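Local coordinates for lipoprotein (Mycoplasma mycoides subsp. capri, PDB 7ADK) that is probably a serine-type peptidase of the Mycoplasma DUF31 family, related to the chymotrypsin-like enzymes of clan PA, at residues 507-512 with 538-543; 534-539 with 741-746; 701-706 with 717-722; 712-717 with 801-806; 771-776 with 787-792. All blocks are in the same frame, centred on the assembly; numbering follows the deposited sequence.

Interaction 1: residues 507-512 with 538-543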
# COMPACT_ATOMS: atom_id res chain seq x y z
N PHE B 507 17.43 27.84 14.96
CA PHE B 507 18.82 27.40 14.92
C PHE B 507 19.06 26.59 13.64
O PHE B 507 18.19 25.83 13.25
CB PHE B 507 19.13 26.61 16.20
CG PHE B 507 20.53 26.05 16.34
CD1 PHE B 507 21.65 26.89 16.18
CD2 PHE B 507 20.73 24.69 16.60
CE1 PHE B 507 22.95 26.36 16.26
CE2 PHE B 507 22.03 24.17 16.70
CZ PHE B 507 23.14 25.00 16.50
N HIS B 508 20.20 26.76 12.97
CA HIS B 508 20.52 26.14 11.67
C HIS B 508 21.81 25.32 11.63
O HIS B 508 22.17 24.83 10.56
CB HIS B 508 20.48 27.21 10.57
CG HIS B 508 19.23 27.27 9.76
ND1 HIS B 508 18.81 26.34 8.86
CD2 HIS B 508 18.36 28.31 9.70
CE1 HIS B 508 17.72 26.80 8.25
NE2 HIS B 508 17.43 28.00 8.76
N ALA B 509 22.56 25.20 12.74
CA ALA B 509 23.81 24.41 12.81
C ALA B 509 24.82 24.71 11.68
O ALA B 509 25.54 23.83 11.22
CB ALA B 509 23.51 22.92 12.97
N THR B 510 24.92 25.97 11.25
CA THR B 510 25.89 26.44 10.26
C THR B 510 27.14 26.96 10.95
O THR B 510 27.08 27.75 11.89
CB THR B 510 25.32 27.54 9.37
OG1 THR B 510 24.66 28.53 10.13
CG2 THR B 510 24.34 26.99 8.35
N ASP B 511 28.30 26.54 10.47
CA ASP B 511 29.61 27.09 10.81
C ASP B 511 29.93 27.12 12.31
O ASP B 511 30.65 27.97 12.83
CB ASP B 511 29.82 28.41 10.07
CG ASP B 511 31.25 28.65 9.62
OD1 ASP B 511 32.05 27.70 9.52
OD2 ASP B 511 31.60 29.81 9.36
N PHE B 512 29.42 26.12 13.02
CA PHE B 512 29.45 25.98 14.48
C PHE B 512 30.81 25.67 15.11
O PHE B 512 30.92 25.64 16.34
CB PHE B 512 28.40 24.94 14.88
CG PHE B 512 28.71 23.54 14.41
CD1 PHE B 512 29.51 22.69 15.17
CD2 PHE B 512 28.17 23.09 13.19
CE1 PHE B 512 29.75 21.38 14.73
CE2 PHE B 512 28.43 21.79 12.75
CZ PHE B 512 29.21 20.93 13.52
N ALA B 538 26.28 20.91 9.64
CA ALA B 538 25.63 19.61 9.78
C ALA B 538 24.14 19.76 9.51
O ALA B 538 23.56 20.74 9.98
CB ALA B 538 25.88 19.10 11.19
N ASP B 539 23.51 18.85 8.78
CA ASP B 539 22.11 19.03 8.38
C ASP B 539 21.13 18.81 9.55
O ASP B 539 20.50 17.76 9.70
CB ASP B 539 21.83 18.18 7.13
CG ASP B 539 20.57 18.60 6.37
OD1 ASP B 539 20.13 19.76 6.53
OD2 ASP B 539 19.98 17.79 5.63
N PHE B 540 21.01 19.80 10.43
CA PHE B 540 20.14 19.84 11.61
C PHE B 540 19.63 21.28 11.87
O PHE B 540 20.41 22.22 11.84
CB PHE B 540 20.90 19.29 12.83
CG PHE B 540 20.22 19.54 14.16
CD1 PHE B 540 18.94 19.01 14.41
CD2 PHE B 540 20.84 20.34 15.13
CE1 PHE B 540 18.28 19.29 15.61
CE2 PHE B 540 20.18 20.61 16.34
CZ PHE B 540 18.91 20.08 16.58
N ALA B 541 18.34 21.46 12.16
CA ALA B 541 17.75 22.76 12.44
C ALA B 541 16.65 22.65 13.49
O ALA B 541 16.08 21.58 13.68
CB ALA B 541 17.26 23.36 11.13
N ILE B 542 16.33 23.73 14.19
CA ILE B 542 15.29 23.74 15.22
C ILE B 542 14.25 24.82 14.93
O ILE B 542 14.58 26.00 14.87
CB ILE B 542 15.88 23.90 16.63
CG1 ILE B 542 17.01 22.88 16.88
CG2 ILE B 542 14.78 23.77 17.69
CD1 ILE B 542 17.74 23.07 18.19
N VAL B 543 13.00 24.42 14.73
CA VAL B 543 11.88 25.27 14.34
C VAL B 543 10.97 25.56 15.53
O VAL B 543 10.53 24.66 16.24
CB VAL B 543 11.07 24.61 13.21
CG1 VAL B 543 9.77 25.37 12.90
CG2 VAL B 543 11.92 24.52 11.94

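Interaction 2: residues 534-539 with 741-746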
# COMPACT_ATOMS: atom_id res chain seq x y z
N ALA B 534 32.91 29.41 1.05
CA ALA B 534 32.14 28.25 1.51
C ALA B 534 32.51 27.82 2.94
O ALA B 534 33.70 27.74 3.27
CB ALA B 534 32.32 27.10 0.52
N GLY B 535 31.52 27.53 3.77
CA GLY B 535 31.68 27.10 5.15
C GLY B 535 31.47 25.61 5.36
O GLY B 535 31.58 24.80 4.45
N ILE B 536 31.16 25.24 6.60
CA ILE B 536 30.81 23.87 7.00
C ILE B 536 29.49 23.88 7.74
O ILE B 536 29.19 24.83 8.45
CB ILE B 536 31.92 23.23 7.88
CG1 ILE B 536 32.25 24.02 9.16
CG2 ILE B 536 33.19 23.00 7.06
CD1 ILE B 536 31.56 23.49 10.41
N PHE B 537 28.70 22.82 7.64
CA PHE B 537 27.47 22.65 8.41
C PHE B 537 27.19 21.18 8.71
O PHE B 537 27.76 20.28 8.11
CB PHE B 537 26.30 23.35 7.69
CG PHE B 537 25.55 22.51 6.68
CD1 PHE B 537 24.19 22.25 6.85
CD2 PHE B 537 26.22 21.95 5.58
CE1 PHE B 537 23.52 21.42 5.95
CE2 PHE B 537 25.55 21.12 4.69
CZ PHE B 537 24.20 20.84 4.88
N ALA B 538 26.28 20.91 9.64
CA ALA B 538 25.63 19.61 9.78
C ALA B 538 24.14 19.76 9.51
O ALA B 538 23.56 20.74 9.98
CB ALA B 538 25.88 19.10 11.19
N ASP B 539 23.51 18.85 8.78
CA ASP B 539 22.11 19.03 8.38
C ASP B 539 21.13 18.81 9.55
O ASP B 539 20.50 17.76 9.70
CB ASP B 539 21.83 18.18 7.13
CG ASP B 539 20.57 18.60 6.37
OD1 ASP B 539 20.13 19.76 6.53
OD2 ASP B 539 19.98 17.79 5.63
N PHE B 741 29.97 22.81 3.09
CA PHE B 741 30.25 21.37 3.09
C PHE B 741 29.62 20.66 4.30
O PHE B 741 29.59 21.20 5.40
CB PHE B 741 31.75 21.12 3.12
CG PHE B 741 32.48 21.58 1.89
CD1 PHE B 741 32.41 20.83 0.72
CD2 PHE B 741 33.22 22.78 1.92
CE1 PHE B 741 33.08 21.26 -0.43
CE2 PHE B 741 33.90 23.20 0.77
CZ PHE B 741 33.84 22.43 -0.40
N ASN B 742 29.21 19.41 4.13
CA ASN B 742 28.78 18.55 5.23
C ASN B 742 29.95 18.20 6.17
O ASN B 742 31.02 17.77 5.74
CB ASN B 742 28.12 17.29 4.67
CG ASN B 742 26.62 17.38 4.47
OD1 ASN B 742 25.85 16.87 5.25
ND2 ASN B 742 26.15 17.98 3.40
N TYR B 743 29.74 18.34 7.47
CA TYR B 743 30.72 18.17 8.54
C TYR B 743 30.11 17.56 9.82
O TYR B 743 28.91 17.66 10.07
CB TYR B 743 31.33 19.55 8.83
CG TYR B 743 32.27 19.56 10.01
CD1 TYR B 743 33.59 19.09 9.88
CD2 TYR B 743 31.81 19.93 11.28
CE1 TYR B 743 34.44 19.00 10.99
CE2 TYR B 743 32.64 19.83 12.40
CZ TYR B 743 33.96 19.38 12.25
OH TYR B 743 34.78 19.39 13.32
N GLY B 744 30.94 16.95 10.66
CA GLY B 744 30.60 16.44 11.99
C GLY B 744 30.68 14.92 12.12
O GLY B 744 31.00 14.22 11.16
N LEU B 745 30.42 14.42 13.33
CA LEU B 745 30.29 12.98 13.58
C LEU B 745 28.96 12.50 13.01
O LEU B 745 27.93 13.13 13.24
CB LEU B 745 30.40 12.73 15.09
CG LEU B 745 30.16 11.27 15.53
CD1 LEU B 745 31.22 10.33 14.99
CD2 LEU B 745 30.20 11.17 17.05
N GLU B 746 28.95 11.38 12.28
CA GLU B 746 27.75 10.83 11.67
C GLU B 746 27.66 9.31 11.77
O GLU B 746 28.65 8.61 11.98
CB GLU B 746 27.58 11.32 10.22
CG GLU B 746 27.40 12.83 10.12
CD GLU B 746 26.85 13.34 8.79
OE1 GLU B 746 26.65 12.56 7.83
OE2 GLU B 746 26.64 14.56 8.66

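Interaction 3: residues 701-706 with 717-722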
# COMPACT_ATOMS: atom_id res chain seq x y z
N ILE B 701 30.84 -0.41 3.79
CA ILE B 701 32.25 -0.00 3.76
C ILE B 701 32.42 1.44 3.26
O ILE B 701 33.24 2.19 3.79
CB ILE B 701 33.08 -0.99 2.91
CG1 ILE B 701 33.07 -2.42 3.47
CG2 ILE B 701 34.51 -0.51 2.67
CD1 ILE B 701 33.84 -2.63 4.76
N GLY B 702 31.66 1.85 2.25
CA GLY B 702 31.86 3.10 1.54
C GLY B 702 31.75 4.35 2.40
O GLY B 702 32.61 5.22 2.35
N TYR B 703 30.69 4.45 3.20
CA TYR B 703 30.47 5.59 4.09
C TYR B 703 31.28 5.56 5.40
O TYR B 703 31.44 6.60 6.03
CB TYR B 703 28.97 5.68 4.40
CG TYR B 703 28.08 6.14 3.26
CD1 TYR B 703 28.37 7.34 2.61
CD2 TYR B 703 26.94 5.41 2.91
CE1 TYR B 703 27.54 7.81 1.58
CE2 TYR B 703 26.10 5.88 1.88
CZ TYR B 703 26.40 7.08 1.21
OH TYR B 703 25.62 7.51 0.19
N ARG B 704 31.78 4.40 5.84
CA ARG B 704 32.50 4.27 7.11
C ARG B 704 33.86 4.98 7.09
O ARG B 704 34.69 4.72 6.23
CB ARG B 704 32.67 2.79 7.46
CG ARG B 704 33.07 2.54 8.92
CD ARG B 704 33.63 1.13 9.12
NE ARG B 704 32.76 0.09 8.55
CZ ARG B 704 32.91 -1.21 8.68
NH1 ARG B 704 33.79 -1.75 9.45
NH2 ARG B 704 32.12 -2.01 8.03
N SER B 705 34.14 5.77 8.12
CA SER B 705 35.47 6.35 8.38
C SER B 705 36.24 5.55 9.43
O SER B 705 37.40 5.23 9.20
CB SER B 705 35.37 7.82 8.80
OG SER B 705 36.61 8.43 9.05
N PHE B 706 35.63 5.25 10.58
CA PHE B 706 36.31 4.60 11.69
C PHE B 706 36.22 3.09 11.54
O PHE B 706 35.19 2.47 11.76
CB PHE B 706 35.73 5.10 13.01
CG PHE B 706 35.91 6.59 13.20
CD1 PHE B 706 37.19 7.13 13.44
CD2 PHE B 706 34.81 7.45 13.04
CE1 PHE B 706 37.34 8.52 13.54
CE2 PHE B 706 34.96 8.83 13.17
CZ PHE B 706 36.24 9.37 13.41
N ILE B 717 35.74 14.16 6.00
CA ILE B 717 36.72 13.25 5.38
C ILE B 717 36.07 12.23 4.42
O ILE B 717 36.79 11.58 3.66
CB ILE B 717 37.58 12.57 6.49
CG1 ILE B 717 38.32 13.61 7.35
CG2 ILE B 717 38.60 11.55 5.97
CD1 ILE B 717 39.34 14.48 6.62
N THR B 718 34.73 12.11 4.37
CA THR B 718 34.05 10.96 3.75
C THR B 718 32.90 11.34 2.81
O THR B 718 32.75 10.77 1.74
CB THR B 718 33.53 10.03 4.86
OG1 THR B 718 34.47 9.86 5.89
CG2 THR B 718 33.16 8.69 4.34
N VAL B 719 32.08 12.31 3.21
CA VAL B 719 30.75 12.66 2.68
C VAL B 719 30.57 14.19 2.67
O VAL B 719 29.51 14.71 3.01
CB VAL B 719 29.61 11.94 3.44
CG1 VAL B 719 28.30 11.92 2.66
CG2 VAL B 719 29.91 10.47 3.74
N ASN B 720 31.62 14.95 2.32
CA ASN B 720 31.65 16.42 2.33
C ASN B 720 30.58 17.08 1.42
O ASN B 720 30.20 18.22 1.66
CB ASN B 720 33.07 16.91 1.96
CG ASN B 720 33.78 16.09 0.89
OD1 ASN B 720 33.46 16.12 -0.29
ND2 ASN B 720 34.71 15.26 1.28
N LYS B 721 30.10 16.35 0.42
CA LYS B 721 29.11 16.74 -0.59
C LYS B 721 28.24 15.53 -0.94
O LYS B 721 28.74 14.41 -0.98
CB LYS B 721 29.92 17.32 -1.77
CG LYS B 721 29.15 17.85 -2.99
CD LYS B 721 28.85 16.83 -4.09
CE LYS B 721 30.09 16.18 -4.71
NZ LYS B 721 29.77 15.38 -5.90
N VAL B 722 26.94 15.72 -1.19
CA VAL B 722 26.03 14.67 -1.72
C VAL B 722 25.26 15.19 -2.94
O VAL B 722 24.80 16.33 -2.95
CB VAL B 722 25.08 14.07 -0.66
CG1 VAL B 722 25.84 13.34 0.44
CG2 VAL B 722 24.13 15.08 -0.01

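Interaction 4: residues 712-717 with 801-806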
# COMPACT_ATOMS: atom_id res chain seq x y z
N LEU B 712 30.14 4.06 12.02
CA LEU B 712 30.59 5.39 12.46
C LEU B 712 31.38 6.08 11.35
O LEU B 712 32.24 5.49 10.69
CB LEU B 712 31.46 5.35 13.72
CG LEU B 712 30.86 4.76 15.00
CD1 LEU B 712 31.78 5.10 16.18
CD2 LEU B 712 29.48 5.31 15.36
N THR B 713 31.13 7.38 11.15
CA THR B 713 31.85 8.18 10.15
C THR B 713 32.17 9.60 10.61
O THR B 713 31.56 10.13 11.52
CB THR B 713 31.18 8.11 8.78
OG1 THR B 713 32.11 8.54 7.82
CG2 THR B 713 29.94 8.96 8.56
N ASP B 714 33.15 10.22 9.96
CA ASP B 714 33.39 11.65 10.04
C ASP B 714 33.03 12.21 8.66
O ASP B 714 33.60 11.82 7.64
CB ASP B 714 34.86 11.91 10.44
CG ASP B 714 35.35 13.36 10.39
OD1 ASP B 714 34.64 14.26 9.89
OD2 ASP B 714 36.51 13.61 10.83
N ALA B 715 32.02 13.07 8.63
CA ALA B 715 31.40 13.51 7.39
C ALA B 715 32.36 14.27 6.48
O ALA B 715 32.33 14.03 5.28
CB ALA B 715 30.20 14.37 7.71
N PHE B 716 33.23 15.14 6.97
CA PHE B 716 34.04 15.94 6.05
C PHE B 716 35.10 15.11 5.33
O PHE B 716 35.25 15.25 4.11
CB PHE B 716 34.60 17.18 6.74
CG PHE B 716 35.29 18.11 5.77
CD1 PHE B 716 34.54 18.98 4.97
CD2 PHE B 716 36.68 18.04 5.61
CE1 PHE B 716 35.17 19.76 3.99
CE2 PHE B 716 37.31 18.83 4.63
CZ PHE B 716 36.56 19.67 3.80
N ILE B 717 35.74 14.16 6.00
CA ILE B 717 36.72 13.25 5.38
C ILE B 717 36.07 12.23 4.42
O ILE B 717 36.79 11.58 3.66
CB ILE B 717 37.58 12.57 6.49
CG1 ILE B 717 38.32 13.61 7.35
CG2 ILE B 717 38.60 11.55 5.97
CD1 ILE B 717 39.34 14.48 6.62
N GLY B 801 47.20 15.91 8.86
CA GLY B 801 47.87 17.19 9.10
C GLY B 801 47.42 17.84 10.40
O GLY B 801 47.54 17.24 11.46
N ASP B 802 46.91 19.07 10.33
CA ASP B 802 46.36 19.79 11.50
C ASP B 802 44.88 19.44 11.79
O ASP B 802 44.27 19.96 12.73
CB ASP B 802 46.55 21.30 11.29
CG ASP B 802 46.35 22.15 12.55
OD1 ASP B 802 46.71 21.70 13.66
OD2 ASP B 802 45.87 23.30 12.43
N TYR B 803 44.26 18.55 11.01
CA TYR B 803 42.84 18.18 11.12
C TYR B 803 42.51 17.25 12.30
O TYR B 803 43.26 16.33 12.64
CB TYR B 803 42.38 17.55 9.81
CG TYR B 803 40.92 17.17 9.80
CD1 TYR B 803 39.95 18.18 9.70
CD2 TYR B 803 40.53 15.82 9.94
CE1 TYR B 803 38.59 17.85 9.78
CE2 TYR B 803 39.17 15.49 10.01
CZ TYR B 803 38.20 16.51 9.96
OH TYR B 803 36.89 16.21 10.09
N LYS B 804 41.31 17.43 12.85
CA LYS B 804 40.70 16.67 13.94
C LYS B 804 39.17 16.64 13.76
O LYS B 804 38.62 17.55 13.16
CB LYS B 804 41.14 17.26 15.28
CG LYS B 804 40.97 18.79 15.46
CD LYS B 804 41.93 19.34 16.52
CE LYS B 804 43.38 19.42 16.00
NZ LYS B 804 44.38 19.52 17.08
N LEU B 805 38.49 15.61 14.28
CA LEU B 805 37.02 15.50 14.13
C LEU B 805 36.28 16.66 14.82
O LEU B 805 35.20 17.05 14.40
CB LEU B 805 36.54 14.12 14.62
CG LEU B 805 35.02 13.97 14.88
CD1 LEU B 805 34.18 14.12 13.62
CD2 LEU B 805 34.72 12.60 15.45
N GLY B 806 36.86 17.26 15.86
CA GLY B 806 36.26 18.35 16.62
C GLY B 806 35.28 17.89 17.68
O GLY B 806 34.38 17.10 17.43

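Interaction 5: residues 771-776 with 787-792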
# COMPACT_ATOMS: atom_id res chain seq x y z
N LEU B 771 19.82 10.75 19.68
CA LEU B 771 21.19 10.31 19.39
C LEU B 771 21.72 10.91 18.08
O LEU B 771 22.80 11.50 18.07
CB LEU B 771 21.21 8.78 19.40
CG LEU B 771 22.52 8.12 18.95
CD1 LEU B 771 23.69 8.49 19.84
CD2 LEU B 771 22.36 6.61 18.99
N ALA B 772 20.96 10.79 17.00
CA ALA B 772 21.33 11.35 15.71
C ALA B 772 20.12 11.82 14.89
O ALA B 772 18.99 11.48 15.21
CB ALA B 772 22.22 10.36 14.96
N VAL B 773 20.33 12.60 13.84
CA VAL B 773 19.29 13.13 12.95
C VAL B 773 19.50 12.65 11.53
O VAL B 773 20.45 13.07 10.89
CB VAL B 773 19.26 14.67 12.95
CG1 VAL B 773 17.93 15.13 12.37
CG2 VAL B 773 19.46 15.26 14.32
N TYR B 774 18.64 11.80 10.99
CA TYR B 774 18.78 11.29 9.62
C TYR B 774 18.46 12.35 8.57
O TYR B 774 17.48 13.09 8.70
CB TYR B 774 17.87 10.09 9.45
CG TYR B 774 18.05 9.36 8.15
CD1 TYR B 774 19.03 8.36 8.05
CD2 TYR B 774 17.18 9.63 7.08
CE1 TYR B 774 19.09 7.57 6.90
CE2 TYR B 774 17.25 8.85 5.92
CZ TYR B 774 18.20 7.81 5.83
OH TYR B 774 18.18 6.97 4.77
N HIS B 775 19.23 12.39 7.48
CA HIS B 775 19.02 13.40 6.43
C HIS B 775 19.23 12.95 4.98
O HIS B 775 18.55 13.47 4.11
CB HIS B 775 19.85 14.65 6.72
CG HIS B 775 21.32 14.54 6.40
ND1 HIS B 775 22.30 14.04 7.24
CD2 HIS B 775 21.90 14.93 5.24
CE1 HIS B 775 23.45 14.16 6.57
NE2 HIS B 775 23.24 14.69 5.37
N ALA B 776 20.10 11.98 4.70
CA ALA B 776 20.37 11.50 3.35
C ALA B 776 20.12 10.00 3.25
O ALA B 776 20.49 9.26 4.15
CB ALA B 776 21.79 11.84 2.96
N VAL B 787 23.23 12.89 11.43
CA VAL B 787 24.04 13.85 12.19
C VAL B 787 24.01 13.52 13.67
O VAL B 787 22.95 13.60 14.27
CB VAL B 787 23.49 15.28 12.00
CG1 VAL B 787 24.19 16.31 12.87
CG2 VAL B 787 23.65 15.74 10.56
N ALA B 788 25.15 13.22 14.30
CA ALA B 788 25.18 13.17 15.76
C ALA B 788 25.13 14.59 16.34
O ALA B 788 25.87 15.48 15.92
CB ALA B 788 26.38 12.36 16.23
N PHE B 789 24.29 14.80 17.35
CA PHE B 789 24.19 16.09 18.06
C PHE B 789 25.45 16.46 18.86
O PHE B 789 25.76 17.63 19.04
CB PHE B 789 23.03 16.04 19.06
CG PHE B 789 21.67 15.70 18.52
CD1 PHE B 789 20.92 16.66 17.82
CD2 PHE B 789 21.14 14.42 18.73
CE1 PHE B 789 19.64 16.34 17.37
CE2 PHE B 789 19.87 14.10 18.24
CZ PHE B 789 19.10 15.07 17.59
N ARG B 790 26.12 15.44 19.38
CA ARG B 790 27.25 15.53 20.28
C ARG B 790 28.42 14.75 19.71
O ARG B 790 28.25 13.67 19.16
CB ARG B 790 26.81 15.02 21.65
CG ARG B 790 27.84 15.29 22.74
CD ARG B 790 27.35 14.83 24.09
NE ARG B 790 28.38 14.93 25.11
CZ ARG B 790 28.66 15.97 25.87
NH1 ARG B 790 28.04 17.10 25.78
NH2 ARG B 790 29.57 15.88 26.78
N SER B 791 29.61 15.30 19.85
CA SER B 791 30.88 14.67 19.53
C SER B 791 31.87 14.94 20.65
O SER B 791 32.09 16.07 21.05
CB SER B 791 31.40 15.17 18.18
OG SER B 791 32.69 14.69 17.91
N ASP B 792 32.51 13.88 21.10
CA ASP B 792 33.66 13.89 22.00
C ASP B 792 34.95 14.37 21.31
O ASP B 792 35.98 14.58 21.95
CB ASP B 792 33.81 12.45 22.46
CG ASP B 792 34.76 12.21 23.63
OD1 ASP B 792 35.29 11.07 23.72
OD2 ASP B 792 34.91 13.11 24.47

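Interaction 1: residues 507-512 with 538-543
The Phe540 side chain runs across that of Phe507, roughly perpendicular to it, with the two CE2 atoms 4.0 Å apart. The Phe540 atom lies at the edge of the Phe507 ring, near its plane. Ile542 reaches the same edge, its CD1 3.8 Å from Phe507 CD2. With CG anti to the backbone N (chi1 180°), the Phe507 ring extends toward both partners. Ala509 N, from the same segment, sits over the centre of one face. Further along, Ala538 N lies at the edge of the Phe512 ring, and Ala538 CB is 4.0 Å from Phe512 CE2.

The two segments join strands 503-507 and 541-546, antiparallel neighbours in a sheet that is consistent with one barrel of the clan PA fold. Phe507 and Ile542 form a hydrogen-bonded pair. Ile542 N donates to Phe507 O at 3.0 Å, while the return bond from Phe507 N to Ile542 O is weak. Beyond the pair the chains diverge. There Ala509 O takes a second weak bond, from Ala538 N at 3.4 Å, and Ala509 CB rests 3.4 Å from Phe540 O. At the polar edge His508 ND1 passes 4.1 Å from Ala541 CB and is hydrogen-bonded to Ser449.

Interaction 2: residues 534-539 with 741-746
Phe537 is held to Phe741 and Tyr743 through its backbone. Phe537 N donates to Phe741 O at 2.9 Å. Phe537 O accepts from Tyr743 N at 2.8 Å, with a bent N-H...O angle of 138°. One step earlier, Phe741 N gives a third bond to Gly535 O, at 2.9 Å. The donors come from both segments in turn, as expected for parallel strands.

Ile536 is paired with Phe741, and Phe537 with Asn742. On the face that carries this second pair, the Phe537 ring and the Asn742 side chain extend together in one direction. Asn742 ND2 comes 3.4 Å from Phe537 CE2, and the amide plane is turned 66° from the ring. Ile536 and Phe741 share the other face. Just past the pair, Tyr743 runs alongside Ile536, with Ile536 CD1 3.7 Å from Tyr743 CD2. Tyr743 CG lies anti to its N (chi1 175°), and the ring then leads away from the pair; its OH makes a weak hydrogen bond to Leu805 O. At the start of the contact Ala534 CB touches Phe741 CE2 at 4.2 Å. Tyr531 meets the Phe741 ring edge-to-face, and Tyr727 stacks on Phe537.

Strand 535-537 pairs in parallel with strand 737-747 in the mixed sheet. It leads, by way of Ala538, to Asp539, which bonds to His450 ND1 through OD2. An Asp-His pair of this kind is consistent with part of the catalytic site of a clan PA peptidase.

Interaction 3: residues 701-706 with 717-722
The short, weakly bonded helix 715-719 presents Thr718 and Val719 to Tyr703 and Ser705 of the loop that precedes strand 712-714. No hydrogen bond joins the two segments directly, and the contact is made by van der Waals approaches.

Thr718 is central. Its methyl CG2 points at the backbone of the loop and lies 3.2 Å from Tyr703 O. The first torsion sets this up: CG2 is anti to the Thr718 N, which leaves OG1 on the side of the backbone N (chi1 -43°). OG1 then faces Ser705, 3.7 Å from its CB, and is hydrogen-bonded to Asp714 O one turn back. The Ser705 hydroxyl has its own partner in Lys218 NZ.

Val719 makes the second contact. Its CG2 meets the Tyr703 ring at CD1, 3.7 Å away, with the tyrosine set nearly square to the valine side chain. The ring end continues past the valine, where its OH is hydrogen-bonded to Asn778 and Lys250 makes a cation-pi contact with the ring. Leu785 of strand 783-792 touches both Tyr703 and Val719.

The loop is also tied to the strand before the helix, because Tyr703 O accepts from Thr713 OG1 and Ser705 pairs with Leu712 through the backbone. The chain thus doubles back as a loop, a short strand and a short helix. At the start of that helix, the bond from a threonine hydroxyl to the carbonyl four residues earlier is a common helical feature.

Interaction 4: residues 712-717 with 801-806
Ile717 lies over one face of the Tyr803 ring. Its CD1 is 4.0 Å from the ring centroid and 30° off the ring normal, a CH-pi contact. CG1 also comes close, 3.4 Å from Tyr803 CE2. The isoleucine and tyrosine side chains run antiparallel where they overlap, and Phe240 meets the same ring at an inclined angle.

This ring sits beside the start of helix 715-719. Asp714 is the N-cap residue of that helix, and its OD1 accepts a weak capping bond from Phe716 N. The other oxygen, OD2, takes the hydrogen bond of Tyr803 OH at 2.7 Å. The hydroxyl comes in on the syn lone pair of OD2, which faces OD1. Carboxylate and ring are 25° apart, and OD2 lies at the ring edge, in its plane.

Asp714 CG stands anti to the backbone N (chi1 172°), which carries the carboxylate out to the tyrosine. OD2 also bonds to Tyr796 OH, so two tyrosines grip one buried oxygen. Together with the N-H at the helix start, these bonds would probably favour the charged form of Asp714.

The contact joins the turn from strand 712-714 into the helix to the loop 801-806, which leads into strand 807-809 of the same mixed sheet. Phe716 takes a smaller part, its CB 4.2 Å from Tyr803 OH. Leu805 covers the carboxylate with a methyl group, its CD1 lying 3.5 Å from Asp714 CG.

Interaction 5: residues 771-776 with 787-792
The Phe789 ring lies against the backbone of Leu771, whose N sits at the ring edge in its plane, 3.6 Å from CE2. Leu771 O is close to the same ring, 3.4 Å from CD2. Val773 CG2 approaches the ring obliquely, near CE1 and CZ, and the valine side chain stands roughly perpendicular to that of Phe789. Phe540 and Phe595 each make an edge-to-face contact with Phe789. The second flat group is His775, approached obliquely by Val787, whose CG2 is 4.0 Å from ND1.

Strands 769-778 and 783-792 form a beta hairpin in the mixed sheet. Val773 and Val787 are its hydrogen-bonded pair here. Val773 N donates to Val787 O at 2.8 Å, and Val787 N returns a bond of 2.8 Å to Val773 O. Ala772 and Ala788 form the next, non-hydrogen-bonded pair. Their methyl groups are on the opposite face of the sheet from the valines. On its other side, strand 769-778 has a classic beta bulge, where Leu771 and Ala772 both face Val763. Ala772 CB lies 3.4 Å from Val787 O.

Interaction 1 opens first and closes the 25-residue loop between residues 512 and 538. Interaction 2 begins where it ends, sharing Ala538 and Asp539, and closes a loop of about 200 residues at 741-746. Interaction 3 is nested inside that loop. Interaction 4 starts between the two segments of interaction 3, shares Ile717 with it, and crosses both interactions 2 and 3 before closing at 801-806. Interaction 5 is a hairpin nested inside interaction 4. Interaction 1 belongs to the antiparallel sheet, whereas interactions 2, 4 and 5 reach the mixed sheet. Residues 538-540 pack on 773-775 and 787-789, bringing the two sheets together.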